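Local structure of glutathione s-transferase S2 (Nilaparvata lugens, 5H5L) at residues K5-N10 and G49-L54. The protein acts as a glutathione-requiring prostaglandin D synthase and, as a sigma-class transferase, probably also conjugates glutathione to electrophilic substrates. Numbering follows the deposited sequence.
With GSH (glutathione), chain E.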
loop_
_atom_site.group_PDB
_atom_site.type_symbol
_atom_site.label_atom_id
_atom_site.label_comp_id
_atom_site.label_asym_id
_atom_site.label_seq_id
_atom_site.Cartn_x
_atom_site.Cartn_y
_atom_site.Cartn_z
ATOM N N LYS B 5 8.272 19.488 6.326
ATOM C CA LYS B 5 7.286 19.809 7.348
ATOM C C LYS B 5 6.293 18.668 7.388
ATOM O O LYS B 5 5.610 18.433 6.395
ATOM C CB LYS B 5 6.605 21.137 7.024
ATOM C CG LYS B 5 5.389 21.469 7.855
ATOM C CD LYS B 5 4.824 22.838 7.454
ATOM C CE LYS B 5 3.514 23.126 8.158
ATOM N NZ LYS B 5 3.043 24.536 7.900
ATOM N N LEU B 6 6.230 17.949 8.508
ATOM C CA LEU B 6 5.292 16.850 8.711
ATOM C C LEU B 6 4.094 17.305 9.523
ATOM O O LEU B 6 4.261 17.881 10.598
ATOM C CB LEU B 6 5.991 15.680 9.421
ATOM C CG LEU B 6 5.126 14.506 9.875
ATOM C CD1 LEU B 6 4.605 13.730 8.644
ATOM C CD2 LEU B 6 5.926 13.543 10.817
ATOM N N THR B 7 2.888 17.033 9.018
ATOM C CA THR B 7 1.659 17.238 9.756
ATOM C C THR B 7 1.052 15.892 10.066
ATOM O O THR B 7 0.744 15.124 9.151
ATOM C CB THR B 7 0.659 18.089 8.964
ATOM O OG1 THR B 7 1.251 19.346 8.652
ATOM C CG2 THR B 7 -0.626 18.296 9.739
ATOM N N TYR B 8 0.826 15.639 11.350
ATOM C CA TYR B 8 0.129 14.461 11.808
ATOM C C TYR B 8 -0.445 14.823 13.174
ATOM O O TYR B 8 -0.238 15.923 13.676
ATOM C CB TYR B 8 1.065 13.235 11.857
ATOM C CG TYR B 8 0.341 11.955 12.162
ATOM C CD1 TYR B 8 -0.477 11.364 11.215
ATOM C CD2 TYR B 8 0.465 11.333 13.397
ATOM C CE1 TYR B 8 -1.161 10.203 11.494
ATOM C CE2 TYR B 8 -0.225 10.161 13.679
ATOM C CZ TYR B 8 -1.027 9.606 12.724
ATOM O OH TYR B 8 -1.722 8.442 12.969
ATOM N N PHE B 9 -1.210 13.903 13.736
ATOM C CA PHE B 9 -1.752 14.073 15.065
ATOM C C PHE B 9 -0.643 14.026 16.116
ATOM O O PHE B 9 0.516 13.674 15.845
ATOM C CB PHE B 9 -2.783 12.996 15.342
ATOM C CG PHE B 9 -4.006 13.082 14.480
ATOM C CD1 PHE B 9 -4.876 14.144 14.593
ATOM C CD2 PHE B 9 -4.302 12.077 13.578
ATOM C CE1 PHE B 9 -6.030 14.214 13.809
ATOM C CE2 PHE B 9 -5.451 12.139 12.790
ATOM C CZ PHE B 9 -6.308 13.211 12.906
ATOM N N ASN B 10 -1.014 14.394 17.346
ATOM C CA ASN B 10 -0.078 14.385 18.472
ATOM C C ASN B 10 -0.063 12.996 19.117
ATOM O O ASN B 10 -0.510 12.785 20.242
ATOM C CB ASN B 10 -0.440 15.478 19.478
ATOM C CG ASN B 10 0.788 16.078 20.174
ATOM O OD1 ASN B 10 1.816 15.416 20.363
ATOM N ND2 ASN B 10 0.676 17.345 20.562
ATOM N N GLY B 49 -7.925 14.387 2.802
ATOM C CA GLY B 49 -8.663 14.293 4.048
ATOM C C GLY B 49 -8.026 13.434 5.118
ATOM O O GLY B 49 -8.714 13.021 6.055
ATOM N N GLN B 50 -6.726 13.155 5.018
ATOM C CA GLN B 50 -6.073 12.322 6.012
ATOM C C GLN B 50 -4.667 12.840 6.237
ATOM O O GLN B 50 -4.125 13.620 5.453
ATOM C CB GLN B 50 -6.070 10.813 5.612
ATOM C CG GLN B 50 -7.496 10.182 5.577
ATOM C CD GLN B 50 -7.515 8.669 5.785
ATOM O OE1 GLN B 50 -6.764 7.928 5.151
ATOM N NE2 GLN B 50 -8.399 8.206 6.666
ATOM N N VAL B 51 -4.109 12.434 7.367
ATOM C CA VAL B 51 -2.698 12.642 7.666
ATOM C C VAL B 51 -2.083 11.262 7.848
ATOM O O VAL B 51 -2.795 10.273 8.106
ATOM C CB VAL B 51 -2.497 13.535 8.917
ATOM C CG1 VAL B 51 -2.817 14.987 8.601
ATOM C CG2 VAL B 51 -3.334 13.031 10.081
ATOM N N PRO B 52 -0.759 11.152 7.740
ATOM C CA PRO B 52 0.248 12.198 7.554
ATOM C C PRO B 52 0.323 12.875 6.212
ATOM O O PRO B 52 -0.002 12.272 5.190
ATOM C CB PRO B 52 1.560 11.440 7.776
ATOM C CG PRO B 52 1.242 10.052 7.365
ATOM C CD PRO B 52 -0.139 9.823 7.848
ATOM N N VAL B 53 0.817 14.109 6.254
ATOM C CA VAL B 53 1.226 14.896 5.086
ATOM C C VAL B 53 2.648 15.357 5.326
ATOM O O VAL B 53 2.947 15.942 6.371
ATOM C CB VAL B 53 0.287 16.101 4.854
ATOM C CG1 VAL B 53 0.748 16.938 3.719
ATOM C CG2 VAL B 53 -1.143 15.613 4.654
ATOM N N LEU B 54 3.528 15.115 4.373
ATOM C CA LEU B 54 4.874 15.649 4.435
ATOM C C LEU B 54 5.005 16.694 3.335
ATOM O O LEU B 54 4.824 16.380 2.150
ATOM C CB LEU B 54 5.931 14.576 4.253
ATOM C CG LEU B 54 7.383 15.080 4.344
ATOM C CD1 LEU B 54 7.722 15.436 5.779
ATOM C CD2 LEU B 54 8.319 14.038 3.829
HETATM N N1 GSH E . -2.957 5.086 3.591
HETATM C CA1 GSH E . -2.797 6.276 4.418
HETATM C C1 GSH E . -1.340 6.350 4.905
HETATM O O11 GSH E . -0.677 5.274 5.061
HETATM O O12 GSH E . -0.792 7.465 5.161
HETATM C CB1 GSH E . -3.701 6.155 5.675
HETATM C CG1 GSH E . -3.699 7.507 6.371
HETATM C CD1 GSH E . -4.723 7.479 7.551
HETATM O OE1 GSH E . -5.427 6.546 7.741
HETATM N N2 GSH E . -4.794 8.652 8.428
HETATM C CA2 GSH E . -5.728 8.633 9.548
HETATM C C2 GSH E . -6.580 9.888 9.497
HETATM O O2 GSH E . -6.195 10.843 8.911
HETATM C CB2 GSH E . -4.909 8.666 10.818
HETATM S SG2 GSH E . -3.804 7.260 10.902
HETATM N N3 GSH E . -7.840 9.902 10.222
HETATM C CA3 GSH E . -8.656 11.113 10.226
HETATM C C3 GSH E . -9.815 10.969 9.260
HETATM O O31 GSH E . -9.938 9.947 8.547
HETATM O O32 GSH E . -10.638 11.898 9.204
#
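Thr7 and Val53 form an antiparallel hydrogen-bonded pair between strands 4-9 and 53-56, with Thr7 N to Val53 O at 2.9 Å and Val53 N to Thr7 O at 3.1 Å. This is the thioredoxin-like N-terminal domain of a glutathione S-transferase, a worked example of how its cis-proline loop presents backbone to glutathione. The peptide bond before Pro52 is cis, and Val51, just ahead of the strand, offers both its backbone polar groups to the ligand: Val51 N donates to GSH O2, while Val51 O accepts from GSH N2 at 2.6 Å. Its side chain meanwhile turns to strand 4-9 and splits. Val51 CG1, opposite the carbonyl carbon (chi1 -74°), packs against Thr7 O and Thr7 CG2, whereas Val51 CG2 reaches Tyr8 CD1 at 3.5 Å and Phe9 CE2 at 3.6 Å. Pro52 lies alongside Tyr8, its CD 3.7 Å from Tyr8 CD1, and beside Leu6, whose side chain also packs on helix 15-25. One residue before Val51, Gln50 NE2 donates a hydrogen bond to GSH O31, and Asp97 OD1 of the second subunit is also hydrogen-bonded to glutathione. Tyr8 carries its ring past the proline toward the glutathione sulfur because CG lies trans to the main-chain nitrogen (chi1 -173°). Leu14 N is hydrogen-bonded to the phenol oxygen, and the sulfur sits off the ring's rim, almost coplanar with it, with Tyr8 OH 3.2 Å from GSH SG2.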